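Local coordinates for acetyltransferase, GNAT family (Streptococcus agalactiae 2603V/R, PDB 2Q7B), which probably transfers an acetyl group from acetyl-CoA to an amine, as an N-acetyltransferase, at residues D37-C42 with K100-P105; Q72-L77 with G84-L89; F131-L136 with L162-I167. One frame throughout, in Å; residues are numbered along the deposited sequence.

Contact 1: D37-C42 with K100-P105; sequences DLINYC and KFFTYP
Leu38 sets a methyl squarely on the ring of Tyr104: CD1 stands 3.6 Å from the ring centroid and 1° off the ring normal, a CH-pi contact over the centre of one face. The leucine's CG, anti to the backbone N (chi1 169°), carries CD1 there and itself packs on Phe102 CB, so the forked end serves both aromatic residues. Tyr41 meets the Tyr104 ring at its edge, where CB comes within 3.9 Å of Tyr104 CE1, and the two tyrosine rings lie oblique to each other. Further out, Tyr41 CE2 lies 3.7 Å from Pro105 CD. The Phe102 ring packs against Ile39 and Cys42, about one turn apart on the helix: Ile39 CA lies over one face, while small Cys42 brings CB obliquely to 3.5 Å from Phe102 CD1.

Behind this layer, backbone bonds from Phe102 to Ser85 and from Tyr104 to Val83 hold the strand side in place. Asp37 turns its carboxylate to the second subunit, accepting bonds from the backbone N of Met53 and Ala54 there. Helix segment 37-42 crosses strand segment 100-103 at 84°, the packing of helix 29-46 on one face of the mixed GNAT sheet.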
loop_
_atom_site.group_PDB
_atom_site.type_symbol
_atom_site.label_atom_id
_atom_site.label_comp_id
_atom_site.label_asym_id
_atom_site.label_seq_id
_atom_site.Cartn_x
_atom_site.Cartn_y
_atom_site.Cartn_z
ATOM N N ASP A 37 0.012 -5.279 -2.595
ATOM C CA ASP A 37 -0.746 -6.488 -2.243
ATOM C C ASP A 37 0.178 -7.696 -2.114
ATOM O O ASP A 37 -0.005 -8.515 -1.236
ATOM C CB ASP A 37 -1.862 -6.799 -3.259
ATOM C CG ASP A 37 -3.013 -5.787 -3.229
ATOM O OD1 ASP A 37 -3.284 -5.159 -2.169
ATOM O OD2 ASP A 37 -3.696 -5.666 -4.275
ATOM N N LEU A 38 1.149 -7.807 -3.003
ATOM C CA LEU A 38 2.131 -8.908 -2.959
ATOM C C LEU A 38 2.958 -8.863 -1.690
ATOM O O LEU A 38 3.118 -9.864 -1.000
ATOM C CB LEU A 38 3.055 -8.828 -4.184
ATOM C CG LEU A 38 4.305 -9.720 -4.195
ATOM C CD1 LEU A 38 3.949 -11.206 -4.198
ATOM C CD2 LEU A 38 5.116 -9.401 -5.379
ATOM N N ILE A 39 3.490 -7.681 -1.392
ATOM C CA ILE A 39 4.319 -7.487 -0.206
ATOM C C ILE A 39 3.522 -7.772 1.053
ATOM O O ILE A 39 3.982 -8.514 1.920
ATOM C CB ILE A 39 4.951 -6.069 -0.164
ATOM C CG1 ILE A 39 5.893 -5.860 -1.363
ATOM C CG2 ILE A 39 5.673 -5.858 1.156
ATOM C CD1 ILE A 39 6.379 -4.447 -1.519
ATOM N N ASN A 40 2.329 -7.176 1.152
ATOM C CA ASN A 40 1.459 -7.387 2.291
ATOM C C ASN A 40 1.115 -8.855 2.479
ATOM O O ASN A 40 1.100 -9.343 3.581
ATOM C CB ASN A 40 0.152 -6.601 2.133
ATOM C CG ASN A 40 -0.744 -6.729 3.355
ATOM O OD1 ASN A 40 -0.384 -6.286 4.444
ATOM N ND2 ASN A 40 -1.895 -7.371 3.186
ATOM N N TYR A 41 0.814 -9.547 1.386
ATOM C CA TYR A 41 0.486 -10.954 1.460
ATOM C C TYR A 41 1.656 -11.788 2.072
ATOM O O TYR A 41 1.495 -12.553 3.026
ATOM C CB TYR A 41 0.067 -11.501 0.068
ATOM C CG TYR A 41 -0.080 -12.995 0.142
ATOM C CD1 TYR A 41 -1.249 -13.571 0.626
ATOM C CD2 TYR A 41 0.996 -13.831 -0.148
ATOM C CE1 TYR A 41 -1.359 -14.949 0.783
ATOM C CE2 TYR A 41 0.891 -15.204 0.000
ATOM C CZ TYR A 41 -0.285 -15.746 0.469
ATOM O OH TYR A 41 -0.377 -17.098 0.611
ATOM N N CYS A 42 2.836 -11.634 1.506
ATOM C CA CYS A 42 3.994 -12.390 1.934
ATOM C C CYS A 42 4.406 -12.073 3.352
ATOM O O CYS A 42 4.693 -12.974 4.120
ATOM C CB CYS A 42 5.171 -12.126 1.001
ATOM S SG CYS A 42 4.939 -12.787 -0.632
ATOM N N LYS A 100 13.351 -6.653 -0.756
ATOM C CA LYS A 100 12.021 -6.766 -1.310
ATOM C C LYS A 100 11.854 -7.946 -2.254
ATOM O O LYS A 100 11.294 -7.808 -3.332
ATOM C CB LYS A 100 11.636 -5.461 -1.987
ATOM C CG LYS A 100 11.730 -4.231 -1.066
ATOM C CD LYS A 100 10.897 -4.361 0.206
ATOM C CE LYS A 100 11.107 -3.184 1.140
ATOM N NZ LYS A 100 11.112 -3.631 2.560
ATOM N N PHE A 101 12.319 -9.108 -1.793
ATOM C CA PHE A 101 12.257 -10.328 -2.575
ATOM C C PHE A 101 10.991 -11.111 -2.221
ATOM O O PHE A 101 10.920 -11.742 -1.180
ATOM C CB PHE A 101 13.530 -11.120 -2.344
ATOM C CG PHE A 101 13.622 -12.402 -3.128
ATOM C CD1 PHE A 101 12.983 -12.587 -4.350
ATOM C CD2 PHE A 101 14.487 -13.375 -2.696
ATOM C CE1 PHE A 101 13.128 -13.755 -5.044
ATOM C CE2 PHE A 101 14.654 -14.520 -3.398
ATOM C CZ PHE A 101 13.961 -14.719 -4.572
ATOM N N PHE A 102 10.003 -11.064 -3.100
ATOM C CA PHE A 102 8.708 -11.700 -2.846
ATOM C C PHE A 102 8.173 -12.381 -4.084
ATOM O O PHE A 102 8.438 -11.927 -5.194
ATOM C CB PHE A 102 7.681 -10.647 -2.411
ATOM C CG PHE A 102 8.083 -9.874 -1.182
ATOM C CD1 PHE A 102 8.077 -10.479 0.063
ATOM C CD2 PHE A 102 8.451 -8.524 -1.268
ATOM C CE1 PHE A 102 8.449 -9.779 1.195
ATOM C CE2 PHE A 102 8.816 -7.827 -0.135
ATOM C CZ PHE A 102 8.822 -8.459 1.094
ATOM N N THR A 103 7.436 -13.473 -3.876
ATOM C CA THR A 103 6.773 -14.192 -4.955
ATOM C C THR A 103 5.470 -14.762 -4.433
ATOM O O THR A 103 5.410 -15.149 -3.285
ATOM C CB THR A 103 7.624 -15.393 -5.497
ATOM O OG1 THR A 103 7.931 -16.280 -4.425
ATOM C CG2 THR A 103 8.921 -14.944 -6.114
ATOM N N TYR A 104 4.422 -14.792 -5.247
ATOM C CA TYR A 104 3.200 -15.481 -4.823
ATOM C C TYR A 104 3.533 -16.998 -4.816
ATOM O O TYR A 104 4.310 -17.454 -5.647
ATOM C CB TYR A 104 1.969 -15.141 -5.694
ATOM C CG TYR A 104 1.300 -13.818 -5.339
ATOM C CD1 TYR A 104 0.839 -13.563 -4.041
ATOM C CD2 TYR A 104 1.092 -12.831 -6.314
ATOM C CE1 TYR A 104 0.222 -12.338 -3.721
ATOM C CE2 TYR A 104 0.497 -11.624 -5.999
ATOM C CZ TYR A 104 0.061 -11.381 -4.710
ATOM O OH TYR A 104 -0.554 -10.179 -4.452
ATOM N N PRO A 105 3.009 -17.758 -3.835
ATOM C CA PRO A 105 3.348 -19.185 -3.673
ATOM C C PRO A 105 3.329 -20.084 -4.882
ATOM O O PRO A 105 4.236 -20.909 -5.037
ATOM C CB PRO A 105 2.315 -19.670 -2.651
ATOM C CG PRO A 105 2.068 -18.455 -1.792
ATOM C CD PRO A 105 2.132 -17.287 -2.742
#

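Contact 2: Q72-L77 with G84-L89; sequences QFWIAL and GSIALL
Trp74 reaches Ile86 and Leu88 across the hairpin because its CG stands opposite the carbonyl carbon (chi1 -61°), which lays the six-membered part of the indole toward the partner strand: Trp74 CE3 touches Ile86 CG2 at 3.5 Å, and Trp74 CZ3 lies 4.0 Å from Leu88 CB. Phe73, the preceding residue of the strand, is on the other face; there its CG, turned away from its own nitrogen (chi1 -162°), aims the ring at Ala87 and Ser85. Phe73 CD2 comes to 3.5 Å from Ala87 CB, with CE1 near Ser85 CB, both partners oblique to the ring. Small Ala87 and Ser85 leave room for this large ring. Gly84, which has no side chain, sits opposite Ala76 in a hydrogen-bonded pair, their CA atoms 4.7 Å apart.

The backbones lock the register. Trp74 N gives a nearly straight bond to Ile86 O, 2.7 Å long at 173°, and Ile86 N answers to Trp74 O. Gln72 and Leu88 exchange a similar pair, whereas the bond from Gly84 N to Ala76 O is weak at 3.5 Å. Gln72 folds its amide back to let OE1 accept from Phe73 N (2.9 Å), and the same oxygen takes a bond from Gln67.

Beyond the pair, the Trp74 ring meets Phe125 of helix 114-128 edge-to-face and the Phe73 ring meets Tyr66 likewise, covering both faces. Alternating hydrogen-bonded and non-hydrogen-bonded pairs make this a classic antiparallel beta hairpin, strands 72-78 and 81-90, buried in the sheet between strands 20-24 and 95-103.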
loop_
_atom_site.group_PDB
_atom_site.type_symbol
_atom_site.label_atom_id
_atom_site.label_comp_id
_atom_site.label_asym_id
_atom_site.label_seq_id
_atom_site.Cartn_x
_atom_site.Cartn_y
_atom_site.Cartn_z
ATOM N N GLN A 72 18.413 -0.996 -8.272
ATOM C CA GLN A 72 17.406 -1.363 -9.227
ATOM C C GLN A 72 16.279 -2.075 -8.493
ATOM O O GLN A 72 16.434 -2.493 -7.337
ATOM C CB GLN A 72 18.055 -2.183 -10.364
ATOM C CG GLN A 72 17.195 -2.409 -11.588
ATOM C CD GLN A 72 16.545 -1.146 -12.081
ATOM O OE1 GLN A 72 15.400 -0.856 -11.725
ATOM N NE2 GLN A 72 17.275 -0.363 -12.842
ATOM N N PHE A 73 15.117 -2.120 -9.134
ATOM C CA PHE A 73 13.934 -2.757 -8.585
ATOM C C PHE A 73 13.244 -3.461 -9.744
ATOM O O PHE A 73 12.922 -2.829 -10.741
ATOM C CB PHE A 73 12.998 -1.732 -7.931
ATOM C CG PHE A 73 11.987 -2.343 -6.981
ATOM C CD1 PHE A 73 10.930 -3.114 -7.453
ATOM C CD2 PHE A 73 12.084 -2.135 -5.614
ATOM C CE1 PHE A 73 10.012 -3.684 -6.567
ATOM C CE2 PHE A 73 11.178 -2.683 -4.741
ATOM C CZ PHE A 73 10.143 -3.476 -5.219
ATOM N N TRP A 74 13.025 -4.772 -9.612
ATOM C CA TRP A 74 12.366 -5.541 -10.658
ATOM C C TRP A 74 11.024 -6.099 -10.220
ATOM O O TRP A 74 10.841 -6.498 -9.076
ATOM C CB TRP A 74 13.219 -6.733 -11.103
ATOM C CG TRP A 74 14.566 -6.387 -11.694
ATOM C CD1 TRP A 74 14.861 -6.202 -13.011
ATOM C CD2 TRP A 74 15.797 -6.197 -10.977
ATOM N NE1 TRP A 74 16.189 -5.922 -13.162
ATOM C CE2 TRP A 74 16.792 -5.914 -11.935
ATOM C CE3 TRP A 74 16.154 -6.247 -9.617
ATOM C CZ2 TRP A 74 18.122 -5.679 -11.585
ATOM C CZ3 TRP A 74 17.465 -6.030 -9.269
ATOM C CH2 TRP A 74 18.442 -5.742 -10.254
ATOM N N ILE A 75 10.109 -6.168 -11.170
ATOM C CA ILE A 75 8.830 -6.814 -10.943
ATOM C C ILE A 75 8.624 -7.954 -11.957
ATOM O O ILE A 75 8.991 -7.838 -13.124
ATOM C CB ILE A 75 7.621 -5.823 -10.982
ATOM C CG1 ILE A 75 7.639 -4.999 -12.288
ATOM C CG2 ILE A 75 7.599 -4.949 -9.724
ATOM C CD1 ILE A 75 6.457 -4.063 -12.458
ATOM N N ALA A 76 8.058 -9.063 -11.478
ATOM C CA ALA A 76 7.664 -10.170 -12.339
ATOM C C ALA A 76 6.197 -9.972 -12.610
ATOM O O ALA A 76 5.405 -9.766 -11.678
ATOM C CB ALA A 76 7.873 -11.502 -11.666
ATOM N N LEU A 77 5.825 -10.076 -13.876
ATOM C CA LEU A 77 4.453 -9.908 -14.300
ATOM C C LEU A 77 3.926 -11.168 -14.975
ATOM O O LEU A 77 4.607 -11.741 -15.814
ATOM C CB LEU A 77 4.388 -8.760 -15.298
ATOM C CG LEU A 77 4.895 -7.412 -14.787
ATOM C CD1 LEU A 77 5.270 -6.505 -15.913
ATOM C CD2 LEU A 77 3.852 -6.775 -13.922
ATOM N N GLY A 84 5.748 -11.103 -8.463
ATOM C CA GLY A 84 7.029 -11.251 -7.816
ATOM C C GLY A 84 7.789 -9.949 -7.875
ATOM O O GLY A 84 7.467 -9.069 -8.693
ATOM N N SER A 85 8.770 -9.812 -6.986
ATOM C CA SER A 85 9.614 -8.633 -6.955
ATOM C C SER A 85 10.979 -8.965 -6.381
ATOM O O SER A 85 11.139 -9.941 -5.642
ATOM C CB SER A 85 8.949 -7.510 -6.124
ATOM O OG SER A 85 8.851 -7.814 -4.738
ATOM N N ILE A 86 11.975 -8.164 -6.756
ATOM C CA ILE A 86 13.288 -8.205 -6.134
ATOM C C ILE A 86 13.951 -6.831 -6.356
ATOM O O ILE A 86 13.667 -6.158 -7.330
ATOM C CB ILE A 86 14.167 -9.360 -6.635
ATOM C CG1 ILE A 86 15.292 -9.640 -5.628
ATOM C CG2 ILE A 86 14.722 -9.078 -8.027
ATOM C CD1 ILE A 86 16.045 -10.945 -5.906
ATOM N N ALA A 87 14.823 -6.424 -5.441
ATOM C CA ALA A 87 15.479 -5.130 -5.528
ATOM C C ALA A 87 16.915 -5.243 -5.106
ATOM O O ALA A 87 17.270 -6.096 -4.287
ATOM C CB ALA A 87 14.778 -4.125 -4.617
ATOM N N LEU A 88 17.729 -4.375 -5.680
ATOM C CA LEU A 88 19.126 -4.249 -5.330
ATOM C C LEU A 88 19.333 -2.830 -4.839
ATOM O O LEU A 88 18.963 -1.876 -5.526
ATOM C CB LEU A 88 20.041 -4.553 -6.533
ATOM C CG LEU A 88 21.552 -4.493 -6.290
ATOM C CD1 LEU A 88 22.303 -5.407 -7.226
ATOM C CD2 LEU A 88 22.122 -3.063 -6.363
ATOM N N LEU A 89 19.925 -2.705 -3.645
ATOM C CA LEU A 89 20.274 -1.417 -3.048
ATOM C C LEU A 89 21.784 -1.339 -2.965
ATOM O O LEU A 89 22.407 -2.178 -2.335
ATOM C CB LEU A 89 19.671 -1.283 -1.631
ATOM C CG LEU A 89 19.977 0.009 -0.863
ATOM C CD1 LEU A 89 19.302 1.220 -1.520
ATOM C CD2 LEU A 89 19.535 -0.090 0.607
#

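Contact 3: F131-L136 with L162-I167; sequences FTRIVL and LDVDYI
Arg133 reaches from strand 133-139 to the backbone of the loop at Asp163, and Val135, two residues along, packs beside it on Leu162. The more buried part is Leu162, packed on Val135 and against the guanidinium. Val135 CG1 meets Leu162 CD2 at 4.0 Å, while the other methyl, Leu162 CD1, comes to 3.6 Å from Arg133 NH1. Leucine suits this place because its forked end can serve both neighbours at once, one branch against valine and one beside the guanidinium; compact, beta-branched Val135 fits an extended strand. Ile175 of strand 173-179 and Val97 of strand 95-103 continue this apolar patch.

Toward solvent the contact thins to a polar clasp. The arginine chain runs extended through its first two torsions and then bends at CG-CD (chi3 71°), which carries the guanidinium to Asp163 O near the edge of its plane. Arg133 NH2 makes the better bond to Asp163 O, 3.1 Å at 148°, with the acceptor 18° out of the guanidinium plane; the bond from Arg133 NH1 to Asp163 O is weak at 3.4 Å. Val164 adds a flank, Val164 CB lying 3.8 Å from Arg133 NH2. NE donates to Thr95 OG1, and bonds to two residues thus fix the guanidinium in rotation.

The exposed Asp163 carboxylate takes no part in the clasp: Asp163 OD1 lies 6.2 Å from Arg133 NH2, though its charge may still favour the arginine at long range. This contact therefore depends on a main-chain carbonyl, which any residue type offers, and not on a charge pair across it.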
loop_
_atom_site.group_PDB
_atom_site.type_symbol
_atom_site.label_atom_id
_atom_site.label_comp_id
_atom_site.label_asym_id
_atom_site.label_seq_id
_atom_site.Cartn_x
_atom_site.Cartn_y
_atom_site.Cartn_z
ATOM N N PHE A 131 29.844 -5.435 -8.159
ATOM C CA PHE A 131 29.750 -5.659 -6.717
ATOM C C PHE A 131 30.434 -6.985 -6.442
ATOM O O PHE A 131 30.432 -7.866 -7.287
ATOM C CB PHE A 131 28.309 -5.715 -6.235
ATOM C CG PHE A 131 27.561 -4.431 -6.410
ATOM C CD1 PHE A 131 27.964 -3.285 -5.749
ATOM C CD2 PHE A 131 26.423 -4.371 -7.198
ATOM C CE1 PHE A 131 27.263 -2.106 -5.892
ATOM C CE2 PHE A 131 25.720 -3.184 -7.337
ATOM C CZ PHE A 131 26.141 -2.060 -6.692
ATOM N N THR A 132 31.070 -7.102 -5.287
ATOM C CA THR A 132 31.755 -8.335 -4.899
ATOM C C THR A 132 31.099 -9.016 -3.694
ATOM O O THR A 132 31.494 -10.118 -3.326
ATOM C CB THR A 132 33.227 -8.053 -4.528
ATOM O OG1 THR A 132 33.278 -7.087 -3.471
ATOM C CG2 THR A 132 33.984 -7.528 -5.729
ATOM N N ARG A 133 30.103 -8.366 -3.091
ATOM C CA ARG A 133 29.448 -8.876 -1.897
ATOM C C ARG A 133 27.964 -8.515 -1.912
ATOM O O ARG A 133 27.603 -7.363 -2.155
ATOM C CB ARG A 133 30.119 -8.266 -0.646
ATOM C CG ARG A 133 29.596 -8.825 0.684
ATOM C CD ARG A 133 30.388 -8.346 1.907
ATOM N NE ARG A 133 30.183 -6.932 2.229
ATOM C CZ ARG A 133 30.642 -6.330 3.331
ATOM N NH1 ARG A 133 31.313 -7.003 4.260
ATOM N NH2 ARG A 133 30.406 -5.035 3.522
ATOM N N ILE A 134 27.112 -9.507 -1.667
ATOM C CA ILE A 134 25.669 -9.289 -1.566
ATOM C C ILE A 134 25.199 -9.773 -0.217
ATOM O O ILE A 134 25.456 -10.921 0.139
ATOM C CB ILE A 134 24.878 -10.047 -2.644
ATOM C CG1 ILE A 134 25.347 -9.628 -4.048
ATOM C CG2 ILE A 134 23.361 -9.862 -2.437
ATOM C CD1 ILE A 134 25.318 -8.174 -4.379
ATOM N N VAL A 135 24.485 -8.908 0.509
ATOM C CA VAL A 135 23.973 -9.222 1.835
ATOM C C VAL A 135 22.456 -9.142 1.851
ATOM O O VAL A 135 21.841 -8.483 1.016
ATOM C CB VAL A 135 24.562 -8.283 2.925
ATOM C CG1 VAL A 135 26.096 -8.321 2.903
ATOM C CG2 VAL A 135 24.082 -6.851 2.763
ATOM N N LEU A 136 21.840 -9.835 2.799
ATOM C CA LEU A 136 20.395 -9.794 2.938
ATOM C C LEU A 136 20.022 -10.305 4.295
ATOM O O LEU A 136 20.830 -10.965 4.958
ATOM C CB LEU A 136 19.725 -10.640 1.853
ATOM C CG LEU A 136 19.978 -12.156 1.809
ATOM C CD1 LEU A 136 19.059 -12.946 2.763
ATOM C CD2 LEU A 136 19.753 -12.658 0.393
ATOM N N LEU A 162 29.470 -8.803 10.806
ATOM C CA LEU A 162 29.420 -8.266 9.445
ATOM C C LEU A 162 29.606 -6.764 9.567
ATOM O O LEU A 162 28.847 -6.128 10.290
ATOM C CB LEU A 162 28.063 -8.555 8.789
ATOM C CG LEU A 162 27.823 -7.982 7.380
ATOM C CD1 LEU A 162 28.810 -8.533 6.360
ATOM C CD2 LEU A 162 26.398 -8.261 6.927
ATOM N N ASP A 163 30.607 -6.198 8.892
ATOM C CA ASP A 163 30.810 -4.752 8.903
ATOM C C ASP A 163 30.255 -4.241 7.587
ATOM O O ASP A 163 30.823 -4.509 6.542
ATOM C CB ASP A 163 32.287 -4.389 9.044
ATOM C CG ASP A 163 32.515 -2.887 9.178
ATOM O OD1 ASP A 163 31.643 -2.077 8.779
ATOM O OD2 ASP A 163 33.584 -2.510 9.685
ATOM N N VAL A 164 29.143 -3.511 7.640
ATOM C CA VAL A 164 28.501 -3.012 6.437
ATOM C C VAL A 164 27.792 -1.675 6.761
ATOM O O VAL A 164 27.266 -1.491 7.860
ATOM C CB VAL A 164 27.538 -4.103 5.875
ATOM C CG1 VAL A 164 26.413 -4.427 6.883
ATOM C CG2 VAL A 164 26.947 -3.710 4.531
ATOM N N ASP A 165 27.791 -0.744 5.813
ATOM C CA ASP A 165 27.183 0.574 6.014
ATOM C C ASP A 165 25.682 0.470 5.775
ATOM O O ASP A 165 25.129 1.123 4.902
ATOM C CB ASP A 165 27.825 1.594 5.062
ATOM C CG ASP A 165 27.456 3.041 5.388
ATOM O OD1 ASP A 165 27.183 3.356 6.564
ATOM O OD2 ASP A 165 27.474 3.877 4.460
ATOM N N TYR A 166 25.031 -0.344 6.594
ATOM C CA TYR A 166 23.619 -0.633 6.444
ATOM C C TYR A 166 23.114 -1.211 7.739
ATOM O O TYR A 166 23.816 -1.967 8.394
ATOM C CB TYR A 166 23.434 -1.644 5.310
ATOM C CG TYR A 166 22.002 -1.978 5.004
ATOM C CD1 TYR A 166 21.210 -1.108 4.269
ATOM C CD2 TYR A 166 21.447 -3.182 5.424
ATOM C CE1 TYR A 166 19.901 -1.414 3.971
ATOM C CE2 TYR A 166 20.155 -3.487 5.140
ATOM C CZ TYR A 166 19.382 -2.609 4.407
ATOM O OH TYR A 166 18.075 -2.942 4.123
ATOM N N ILE A 167 21.893 -0.845 8.109
ATOM C CA ILE A 167 21.282 -1.352 9.323
ATOM C C ILE A 167 20.082 -2.190 8.919
ATOM O O ILE A 167 19.174 -1.705 8.210
ATOM C CB ILE A 167 20.825 -0.209 10.274
ATOM C CG1 ILE A 167 21.968 0.774 10.586
ATOM C CG2 ILE A 167 20.270 -0.789 11.580
ATOM C CD1 ILE A 167 22.959 0.292 11.531
#

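In the fold
All three contacts draw on one mixed sheet. Contacts 1 and 2 join directly, their centres 11 Å apart, because strands 95-103 and 81-90 are neighbours: Phe102 O lies 2.8 Å from Ser85 N, probably hydrogen-bonded. Contact 3 lies across the sheet, its centre about 23 Å from that of contact 1 and on the other side of the chain's centre. It reaches contact 2, about 18 Å away between centres, through apolar packing of Leu89 CD2 on Tyr166 CE1 at 3.6 Å. Lys100 of contact 1 and Tyr166 of contact 3 each hydrogen-bond to citrate, probably from crystallisation, which may mark a pocket.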